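Local coordinates for aminotransferase, class V family protein (PDB 5F8V) that probably catalyses the pyridoxal-phosphate-dependent transamination between O-phospho-L-serine and 2-oxoglutarate, giving 3-phosphooxypyruvate and L-glutamate in serine biosynthesis, at residues 16-19 with 20-23; 137-141 with 142-146; 351-354 with 355-359. All coordinates share one frame; numbering follows the deposited sequence.

Contact 1: 16-19 with 20-23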
ATOM      1  N   VAL A  16      -6.323   0.228  17.693  1.00 15.26           N
ATOM      2  CA  VAL A  16      -5.450  -0.930  17.636  1.00 15.56           C
ATOM      3  C   VAL A  16      -5.161  -1.337  19.092  1.00 15.53           C
ATOM      4  O   VAL A  16      -5.245  -0.497  19.985  1.00 14.11           O
ATOM      5  CB  VAL A  16      -4.196  -0.569  16.792  1.00 16.18           C
ATOM      6  CG1 VAL A  16      -2.932  -1.258  17.250  1.00 16.53           C
ATOM      7  CG2 VAL A  16      -4.469  -0.874  15.321  1.00 16.37           C
ATOM      8  N   PRO A  17      -4.843  -2.628  19.340  1.00 16.03           N
ATOM      9  CA  PRO A  17      -4.494  -3.025  20.711  1.00 16.48           C
ATOM     10  C   PRO A  17      -3.235  -2.320  21.206  1.00 17.47           C
ATOM     11  O   PRO A  17      -2.223  -2.305  20.499  1.00 16.53           O
ATOM     12  CB  PRO A  17      -4.267  -4.539  20.588  1.00 16.49           C
ATOM     13  CG  PRO A  17      -5.062  -4.942  19.406  1.00 16.26           C
ATOM     14  CD  PRO A  17      -4.920  -3.800  18.448  1.00 16.11           C
ATOM     15  N   LEU A  18      -3.307  -1.712  22.396  1.00 18.94           N
ATOM     16  CA  LEU A  18      -2.173  -0.958  22.948  1.00 19.85           C
ATOM     17  C   LEU A  18      -0.917  -1.830  23.087  1.00 20.44           C
ATOM     18  O   LEU A  18       0.190  -1.374  22.791  1.00 21.21           O
ATOM     19  CB  LEU A  18      -2.544  -0.326  24.297  1.00 20.15           C
ATOM     20  CG  LEU A  18      -1.517   0.597  24.962  1.00 20.30           C
ATOM     21  CD1 LEU A  18      -1.049   1.710  24.034  1.00 20.65           C
ATOM     22  CD2 LEU A  18      -2.095   1.181  26.240  1.00 20.69           C
ATOM     23  N   GLU A  19      -1.109  -3.082  23.500  1.00 21.44           N
ATOM     24  CA  GLU A  19      -0.032  -4.083  23.579  1.00 22.48           C
ATOM     25  C   GLU A  19       0.737  -4.191  22.259  1.00 20.75           C
ATOM     26  O   GLU A  19       1.957  -4.305  22.263  1.00 20.72           O
ATOM     27  CB  GLU A  19      -0.592  -5.479  23.901  1.00 25.00           C
ATOM     28  CG  GLU A  19      -1.282  -5.656  25.252  1.00 27.06           C
ATOM     29  CD  GLU A  19      -2.142  -6.921  25.285  1.00 29.20           C
ATOM     30  OE1 GLU A  19      -3.385  -6.810  25.408  1.00 29.65           O
ATOM     31  OE2 GLU A  19      -1.570  -8.030  25.160  1.00 31.12           O
ATOM     32  N   CYS A  20       0.014  -4.186  21.142  1.00 18.77           N
ATOM     33  CA  CYS A  20       0.631  -4.257  19.822  1.00 17.95           C
ATOM     34  C   CYS A  20       1.435  -2.998  19.505  1.00 17.55           C
ATOM     35  O   CYS A  20       2.539  -3.079  18.971  1.00 17.38           O
ATOM     36  CB  CYS A  20      -0.417  -4.521  18.743  1.00 17.55           C
ATOM     37  SG  CYS A  20      -1.223  -6.132  18.903  1.00 17.43           S
ATOM     38  N   LEU A  21       0.902  -1.837  19.868  1.00 17.04           N
ATOM     39  CA  LEU A  21       1.635  -0.584  19.695  1.00 16.65           C
ATOM     40  C   LEU A  21       2.904  -0.583  20.566  1.00 17.38           C
ATOM     41  O   LEU A  21       3.988  -0.202  20.107  1.00 16.83           O
ATOM     42  CB  LEU A  21       0.739   0.617  20.012  1.00 16.34           C
ATOM     43  CG  LEU A  21      -0.515   0.796  19.146  1.00 16.20           C
ATOM     44  CD1 LEU A  21      -1.483   1.782  19.782  1.00 16.49           C
ATOM     45  CD2 LEU A  21      -0.166   1.221  17.723  1.00 16.15           C
ATOM     46  N   GLU A  22       2.772  -1.044  21.811  1.00 18.79           N
ATOM     47  CA  GLU A  22       3.911  -1.109  22.739  1.00 19.47           C
ATOM     48  C   GLU A  22       4.982  -2.102  22.281  1.00 19.92           C
ATOM     49  O   GLU A  22       6.170  -1.797  22.350  1.00 19.90           O
ATOM     50  CB  GLU A  22       3.434  -1.447  24.153  1.00 20.40           C
ATOM     51  CG  GLU A  22       2.645  -0.307  24.776  1.00 21.38           C
ATOM     52  CD  GLU A  22       1.962  -0.665  26.081  1.00 22.87           C
ATOM     53  OE1 GLU A  22       1.713  -1.865  26.340  1.00 23.79           O
ATOM     54  OE2 GLU A  22       1.657   0.281  26.840  1.00 23.57           O
ATOM     55  N   ARG A  23       4.553  -3.278  21.818  1.00 20.60           N
ATOM     56  CA  ARG A  23       5.460  -4.281  21.248  1.00 21.70           C
ATOM     57  C   ARG A  23       6.223  -3.721  20.035  1.00 21.05           C
ATOM     58  O   ARG A  23       7.440  -3.873  19.941  1.00 20.37           O
ATOM     59  CB  ARG A  23       4.705  -5.566  20.860  1.00 22.72           C
ATOM     60  CG  ARG A  23       4.280  -6.425  22.048  1.00 24.38           C
ATOM     61  CD  ARG A  23       3.118  -7.370  21.727  1.00 25.42           C
ATOM     62  NE  ARG A  23       2.575  -8.002  22.938  1.00 27.01           N
ATOM     63  CZ  ARG A  23       1.503  -8.800  22.992  1.00 27.80           C
ATOM     64  NH1 ARG A  23       0.802  -9.100  21.901  1.00 27.70           N
ATOM     65  NH2 ARG A  23       1.118  -9.304  24.163  1.00 29.02           N
TER
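The carbonyl of Pro17, the N-cap residue of helix 18-26, takes the Leu21 N-H at 3.2 Å between O and N, and the i+4 pattern continues with Glu22 N to Leu18 O and Arg23 N to Glu19 O. A weak bond from Cys20 N also reaches Pro17 O. On the flank facing helix 248-263 Glu19 and Arg23 run side by side, pointing the same way. Glu19 OE2 forms a salt bridge with Arg23 NH2 at 3.1 Å, but lies well out of the guanidinium plane, and carboxylate and guanidinium are turned 87° apart, while Glu19 CB sits over the centre of one guanidinium face. Cys20 SG, anti to its own carbonyl carbon (chi1 -65°), lies 3.8 Å from Pro17 CB, and Trp260 packs on both residues. Elsewhere on the turn, Val16 CG1 meets the branch point of Leu21, 3.7 Å from its CG. Leu18 CG rests 3.7 Å from Glu22 OE2, close to Thr29 of the second subunit, so this first turn belongs to the dimer interface. Because no N-H of Arg23 points at Glu19 OE2, that i to i+4 pair rests on charge alone, while Glu263 gives Arg23 NH2 a second carboxylate.

Contact 2: 137-141 with 142-146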
ATOM      1  N   PRO A 137     -32.565  -6.261   1.530  1.00 25.75           N
ATOM      2  CA  PRO A 137     -33.807  -6.665   0.858  1.00 24.81           C
ATOM      3  C   PRO A 137     -34.008  -8.174   0.878  1.00 24.62           C
ATOM      4  O   PRO A 137     -33.026  -8.927   0.834  1.00 24.37           O
ATOM      5  CB  PRO A 137     -33.608  -6.162  -0.572  1.00 24.96           C
ATOM      6  CG  PRO A 137     -32.679  -5.010  -0.429  1.00 25.02           C
ATOM      7  CD  PRO A 137     -31.731  -5.416   0.651  1.00 25.33           C
ATOM      8  N   ALA A 138     -35.269  -8.593   0.974  1.00 24.17           N
ATOM      9  CA  ALA A 138     -35.627  -9.996   1.164  1.00 24.33           C
ATOM     10  C   ALA A 138     -35.086 -10.867   0.027  1.00 23.96           C
ATOM     11  O   ALA A 138     -35.129 -10.466  -1.141  1.00 23.33           O
ATOM     12  CB  ALA A 138     -37.136 -10.142   1.269  1.00 24.67           C
ATOM     13  N   ARG A 139     -34.558 -12.034   0.394  1.00 23.66           N
ATOM     14  CA  ARG A 139     -33.924 -12.974  -0.542  1.00 23.70           C
ATOM     15  C   ARG A 139     -34.777 -13.274  -1.784  1.00 23.57           C
ATOM     16  O   ARG A 139     -34.260 -13.319  -2.900  1.00 22.64           O
ATOM     17  CB  ARG A 139     -33.565 -14.281   0.192  1.00 23.89           C
ATOM     18  CG  ARG A 139     -32.974 -15.403  -0.660  1.00 23.92           C
ATOM     19  CD  ARG A 139     -31.706 -14.964  -1.369  1.00 24.00           C
ATOM     20  NE  ARG A 139     -31.171 -15.980  -2.280  1.00 23.96           N
ATOM     21  CZ  ARG A 139     -31.578 -16.187  -3.538  1.00 24.41           C
ATOM     22  NH1 ARG A 139     -32.559 -15.462  -4.089  1.00 23.91           N
ATOM     23  NH2 ARG A 139     -31.004 -17.149  -4.261  1.00 24.62           N
ATOM     24  N   ASP A 140     -36.084 -13.432  -1.583  1.00 24.20           N
ATOM     25  CA  ASP A 140     -36.999 -13.821  -2.659  1.00 24.62           C
ATOM     26  C   ASP A 140     -37.281 -12.718  -3.692  1.00 24.04           C
ATOM     27  O   ASP A 140     -37.895 -13.004  -4.718  1.00 23.51           O
ATOM     28  CB  ASP A 140     -38.326 -14.341  -2.075  1.00 25.15           C
ATOM     29  CG  ASP A 140     -38.137 -15.524  -1.133  1.00 25.78           C
ATOM     30  OD1 ASP A 140     -37.393 -16.465  -1.472  1.00 27.34           O
ATOM     31  OD2 ASP A 140     -38.752 -15.526  -0.048  1.00 27.16           O
ATOM     32  N   THR A 141     -36.861 -11.475  -3.427  1.00 22.58           N
ATOM     33  CA  THR A 141     -36.972 -10.377  -4.405  1.00 22.00           C
ATOM     34  C   THR A 141     -35.724 -10.210  -5.268  1.00 22.13           C
ATOM     35  O   THR A 141     -35.736  -9.431  -6.225  1.00 21.96           O
ATOM     36  CB  THR A 141     -37.213  -9.015  -3.709  1.00 22.05           C
ATOM     37  OG1 THR A 141     -36.084  -8.682  -2.890  1.00 21.63           O
ATOM     38  CG2 THR A 141     -38.463  -9.058  -2.853  1.00 22.31           C
ATOM     39  N   TRP A 142     -34.650 -10.916  -4.914  1.00 22.22           N
ATOM     40  CA  TRP A 142     -33.386 -10.831  -5.634  1.00 23.39           C
ATOM     41  C   TRP A 142     -33.564 -11.383  -7.047  1.00 24.62           C
ATOM     42  O   TRP A 142     -34.139 -12.462  -7.226  1.00 23.61           O
ATOM     43  CB  TRP A 142     -32.295 -11.634  -4.911  1.00 23.32           C
ATOM     44  CG  TRP A 142     -31.927 -11.129  -3.526  1.00 23.19           C
ATOM     45  CD1 TRP A 142     -32.532 -10.123  -2.821  1.00 22.77           C
ATOM     46  CD2 TRP A 142     -30.901 -11.650  -2.672  1.00 23.33           C
ATOM     47  NE1 TRP A 142     -31.942  -9.983  -1.589  1.00 22.88           N
ATOM     48  CE2 TRP A 142     -30.934 -10.902  -1.472  1.00 22.83           C
ATOM     49  CE3 TRP A 142     -29.942 -12.663  -2.813  1.00 23.26           C
ATOM     50  CZ2 TRP A 142     -30.058 -11.144  -0.413  1.00 23.05           C
ATOM     51  CZ3 TRP A 142     -29.070 -12.909  -1.759  1.00 23.22           C
ATOM     52  CH2 TRP A 142     -29.137 -12.153  -0.568  1.00 23.60           C
ATOM     53  N   LYS A 143     -33.077 -10.627  -8.033  1.00 25.98           N
ATOM     54  CA  LYS A 143     -33.095 -11.027  -9.440  1.00 27.62           C
ATOM     55  C   LYS A 143     -31.668 -11.373  -9.855  1.00 28.22           C
ATOM     56  O   LYS A 143     -30.863 -10.481 -10.131  1.00 29.02           O
ATOM     57  CB  LYS A 143     -33.678  -9.904 -10.317  1.00 29.11           C
ATOM     58  CG  LYS A 143     -35.180 -10.013 -10.584  1.00 30.69           C
ATOM     59  CD  LYS A 143     -36.006 -10.075  -9.306  1.00 32.22           C
ATOM     60  CE  LYS A 143     -37.478 -10.307  -9.589  1.00 33.97           C
ATOM     61  NZ  LYS A 143     -38.247 -10.546  -8.331  1.00 34.92           N
ATOM     62  N   LEU A 144     -31.359 -12.669  -9.872  1.00 28.43           N
ATOM     63  CA  LEU A 144     -30.019 -13.150 -10.212  1.00 28.40           C
ATOM     64  C   LEU A 144     -29.880 -13.329 -11.724  1.00 28.21           C
ATOM     65  O   LEU A 144     -30.869 -13.522 -12.428  1.00 28.00           O
ATOM     66  CB  LEU A 144     -29.717 -14.473  -9.495  1.00 28.71           C
ATOM     67  CG  LEU A 144     -30.023 -14.574  -7.997  1.00 28.71           C
ATOM     68  CD1 LEU A 144     -29.425 -15.860  -7.444  1.00 28.98           C
ATOM     69  CD2 LEU A 144     -29.526 -13.365  -7.215  1.00 28.03           C
ATOM     70  N   SER A 145     -28.639 -13.272 -12.202  1.00 27.99           N
ATOM     71  CA  SER A 145     -28.326 -13.390 -13.626  1.00 27.95           C
ATOM     72  C   SER A 145     -28.047 -14.843 -13.979  1.00 28.51           C
ATOM     73  O   SER A 145     -27.568 -15.609 -13.142  1.00 27.74           O
ATOM     74  CB  SER A 145     -27.116 -12.530 -13.975  1.00 27.55           C
ATOM     75  OG  SER A 145     -27.395 -11.165 -13.742  1.00 27.06           O
ATOM     76  N   GLU A 146     -28.330 -15.206 -15.227  1.00 29.60           N
ATOM     77  CA  GLU A 146     -28.277 -16.603 -15.664  1.00 31.23           C
ATOM     78  C   GLU A 146     -26.863 -17.177 -15.580  1.00 30.02           C
ATOM     79  O   GLU A 146     -26.645 -18.213 -14.947  1.00 31.69           O
ATOM     80  CB  GLU A 146     -28.821 -16.748 -17.096  1.00 33.63           C
ATOM     81  CG  GLU A 146     -29.096 -18.187 -17.526  1.00 36.22           C
ATOM     82  CD  GLU A 146     -29.288 -18.326 -19.031  1.00 38.65           C
ATOM     83  OE1 GLU A 146     -28.514 -19.079 -19.666  1.00 40.61           O
ATOM     84  OE2 GLU A 146     -30.209 -17.679 -19.580  1.00 39.37           O
TER
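Two hydrogen bonds fold Trp142 back over the residues before it. Its indole NE1 donates to Pro137 O at 2.9 Å, reaching the oxygen from above the carbonyl plane, and its backbone N donates to Arg139 O at 3.2 Å. Within the turn, Ala138 O accepts twice from Thr141: from the backbone N and, at 2.7 Å, from OG1. With chi1 at 64° that hydroxyl lies between its own N and carbonyl carbon, turned back to Ala138. A weak, long bond runs from Lys143 NZ to Thr141 O. The 3-10 turn 139-141 so closed belongs to the loop joining strand 121-124 to strand 148-154 of the central mixed sheet, where Lys143 pairs through its backbone with Val125. The aromatic contact is a CH-pi interaction: Arg139 CD sits over one face of the indole, 3.5 Å from the centroid of the six-membered ring and displaced toward its rim. Beyond CD the guanidinium and ring planes are only 4° apart in tilt, although the two side chains run across each other; Arg139 NE is held by Asp169 O. Leu144 CD1 touches Arg139 NH2 at 3.8 Å, and Phe151 meets the Trp142 ring with its plane tilted by about 20°.

Contact 3: 351-354 with 355-359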
ATOM      1  N   ASN A 351     -12.590  -5.011  17.119  1.00 15.79           N
ATOM      2  CA  ASN A 351     -11.981  -5.903  18.115  1.00 15.65           C
ATOM      3  C   ASN A 351     -11.280  -5.156  19.243  1.00 15.41           C
ATOM      4  O   ASN A 351     -11.550  -5.397  20.423  1.00 15.11           O
ATOM      5  CB  ASN A 351     -10.982  -6.858  17.436  1.00 15.86           C
ATOM      6  CG  ASN A 351     -11.658  -7.921  16.575  1.00 16.25           C
ATOM      7  OD1 ASN A 351     -12.889  -8.072  16.573  1.00 16.15           O
ATOM      8  ND2 ASN A 351     -10.845  -8.664  15.825  1.00 16.66           N
ATOM      9  N   ALA A 352     -10.423  -4.212  18.870  1.00 15.20           N
ATOM     10  CA  ALA A 352      -9.554  -3.519  19.822  1.00 14.94           C
ATOM     11  C   ALA A 352     -10.256  -2.400  20.612  1.00 15.19           C
ATOM     12  O   ALA A 352      -9.617  -1.757  21.438  1.00 14.55           O
ATOM     13  CB  ALA A 352      -8.343  -2.954  19.098  1.00 14.85           C
ATOM     14  N   CYS A 353     -11.542  -2.150  20.348  1.00 15.38           N
ATOM     15  CA  CYS A 353     -12.279  -1.105  21.053  1.00 15.63           C
ATOM     16  C   CYS A 353     -12.513  -1.559  22.496  1.00 15.78           C
ATOM     17  O   CYS A 353     -13.237  -2.525  22.714  1.00 15.93           O
ATOM     18  CB  CYS A 353     -13.608  -0.795  20.374  1.00 15.82           C
ATOM     19  SG  CYS A 353     -14.583   0.386  21.337  1.00 16.68           S
ATOM     20  N   PRO A 354     -11.876  -0.892  23.480  1.00 15.76           N
ATOM     21  CA  PRO A 354     -11.972  -1.399  24.858  1.00 15.86           C
ATOM     22  C   PRO A 354     -13.381  -1.301  25.428  1.00 15.40           C
ATOM     23  O   PRO A 354     -14.116  -0.381  25.085  1.00 14.25           O
ATOM     24  CB  PRO A 354     -11.022  -0.479  25.650  1.00 15.83           C
ATOM     25  CG  PRO A 354     -10.199   0.217  24.626  1.00 16.02           C
ATOM     26  CD  PRO A 354     -11.094   0.351  23.431  1.00 15.95           C
ATOM     27  N   MET A 355     -13.740  -2.236  26.304  1.00 15.82           N
ATOM     28  CA  MET A 355     -15.047  -2.200  26.969  1.00 16.34           C
ATOM     29  C   MET A 355     -15.213  -0.904  27.775  1.00 16.26           C
ATOM     30  O   MET A 355     -16.310  -0.370  27.890  1.00 15.72           O
ATOM     31  CB  MET A 355     -15.232  -3.427  27.877  1.00 16.65           C
ATOM     32  CG  MET A 355     -16.507  -3.424  28.715  1.00 16.69           C
ATOM     33  SD  MET A 355     -18.014  -3.184  27.751  1.00 17.44           S
ATOM     34  CE  MET A 355     -18.254  -4.856  27.148  1.00 17.16           C
ATOM     35  N   GLU A 356     -14.110  -0.414  28.326  1.00 16.80           N
ATOM     36  CA  GLU A 356     -14.087   0.865  29.015  1.00 17.55           C
ATOM     37  C   GLU A 356     -14.586   2.020  28.133  1.00 16.31           C
ATOM     38  O   GLU A 356     -15.279   2.899  28.622  1.00 15.77           O
ATOM     39  CB  GLU A 356     -12.672   1.174  29.484  1.00 19.01           C
ATOM     40  CG  GLU A 356     -12.589   2.299  30.486  1.00 20.42           C
ATOM     41  CD  GLU A 356     -11.183   2.485  30.994  1.00 21.51           C
ATOM     42  OE1 GLU A 356     -10.372   3.123  30.295  1.00 23.99           O
ATOM     43  OE2 GLU A 356     -10.897   1.988  32.091  1.00 22.11           O
ATOM     44  N   ALA A 357     -14.204   2.020  26.854  1.00 15.41           N
ATOM     45  CA  ALA A 357     -14.637   3.058  25.911  1.00 14.79           C
ATOM     46  C   ALA A 357     -16.148   3.038  25.713  1.00 14.33           C
ATOM     47  O   ALA A 357     -16.798   4.091  25.737  1.00 13.77           O
ATOM     48  CB  ALA A 357     -13.932   2.906  24.571  1.00 14.78           C
ATOM     49  N   VAL A 358     -16.691   1.835  25.527  1.00 13.87           N
ATOM     50  CA  VAL A 358     -18.127   1.643  25.392  1.00 14.07           C
ATOM     51  C   VAL A 358     -18.855   2.104  26.667  1.00 14.19           C
ATOM     52  O   VAL A 358     -19.889   2.772  26.568  1.00 14.66           O
ATOM     53  CB  VAL A 358     -18.489   0.174  25.054  1.00 13.96           C
ATOM     54  CG1 VAL A 358     -19.992  -0.056  25.139  1.00 13.86           C
ATOM     55  CG2 VAL A 358     -17.970  -0.211  23.667  1.00 14.18           C
ATOM     56  N   ASP A 359     -18.334   1.736  27.837  1.00 14.12           N
ATOM     57  CA  ASP A 359     -18.880   2.219  29.128  1.00 14.73           C
ATOM     58  C   ASP A 359     -18.916   3.750  29.233  1.00 14.28           C
ATOM     59  O   ASP A 359     -19.898   4.309  29.689  1.00 14.34           O
ATOM     60  CB  ASP A 359     -18.079   1.684  30.323  1.00 15.00           C
ATOM     61  CG  ASP A 359     -18.403   0.244  30.682  1.00 15.31           C
ATOM     62  OD1 ASP A 359     -19.391  -0.331  30.214  1.00 16.05           O
ATOM     63  OD2 ASP A 359     -17.640  -0.333  31.480  1.00 17.12           O
TER
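Pro354 O receives two weak backbone hydrogen bonds, from Ala357 N at 3.0 Å and from Val358 N at 3.4 Å, and with them helix 355-367 begins. Pro354 is the N-cap of this helix, which follows the loop after strand 345-348 in the class-V aminotransferase fold. The two bonds differ in shape: the Ala357 N-H is bent at the hydrogen, 127°, whereas that of Val358 is nearly straight at 162° but long. One carbonyl oxygen thus serves both the i+3 and the i+4 amide, a bifurcated start to the helix. The regular pattern is established one residue later, where Asp359 N bonds to Met355 O at 2.9 Å. Ahead of the cap, the carbonyl of Cys353 is turned out of this network and accepts from Lys277 NZ on helix 267-286, a lysine whose side chain also meets Met355 and Val358. Farther out, Glu356 OE1 is bonded to Tyr7 OH, which ties the first turn to the N-terminal strand 7-8.

Packing across the cap is light and comes from small groups. The Ala357 methyl points back at the loop and touches the proline, with CB 3.3 Å from Pro354 O and 4.0 Å from the ring atom CD. Its neighbour on the buried side is the thiol of Cys353. With SG anti to the backbone N (chi1 175°), this side chain extends forward along the chain to the first helical turn, where Phe9 packs on both Cys353 and Ala357. There Cys353 SG touches two methyls, Ala357 CB and Val358 CG2, each at 4.2 Å.

How the contacts relate
Contacts 1 and 3 are both helix starts with a proline at the N-cap, and they lie on the same side of the chain's centre, 15 Å apart between centres. They touch directly: Ala352 CB packs 3.5 Å from Pro17 N, joining the loop before helix 355-367 to the entry of helix 18-26. Trp260 borders both, meeting Pro17 and Cys20 on one hand and Asn351 on the other. Contact 3 is tied to the cofactor site through Asn351 N, which bonds to OD1 of Asn203, the residue after Lys202, which carries pyridoxal phosphate. Contact 2 stands apart at the surface, its nearest atoms about 24 Å from contact 3 and about 31 Å from contact 1.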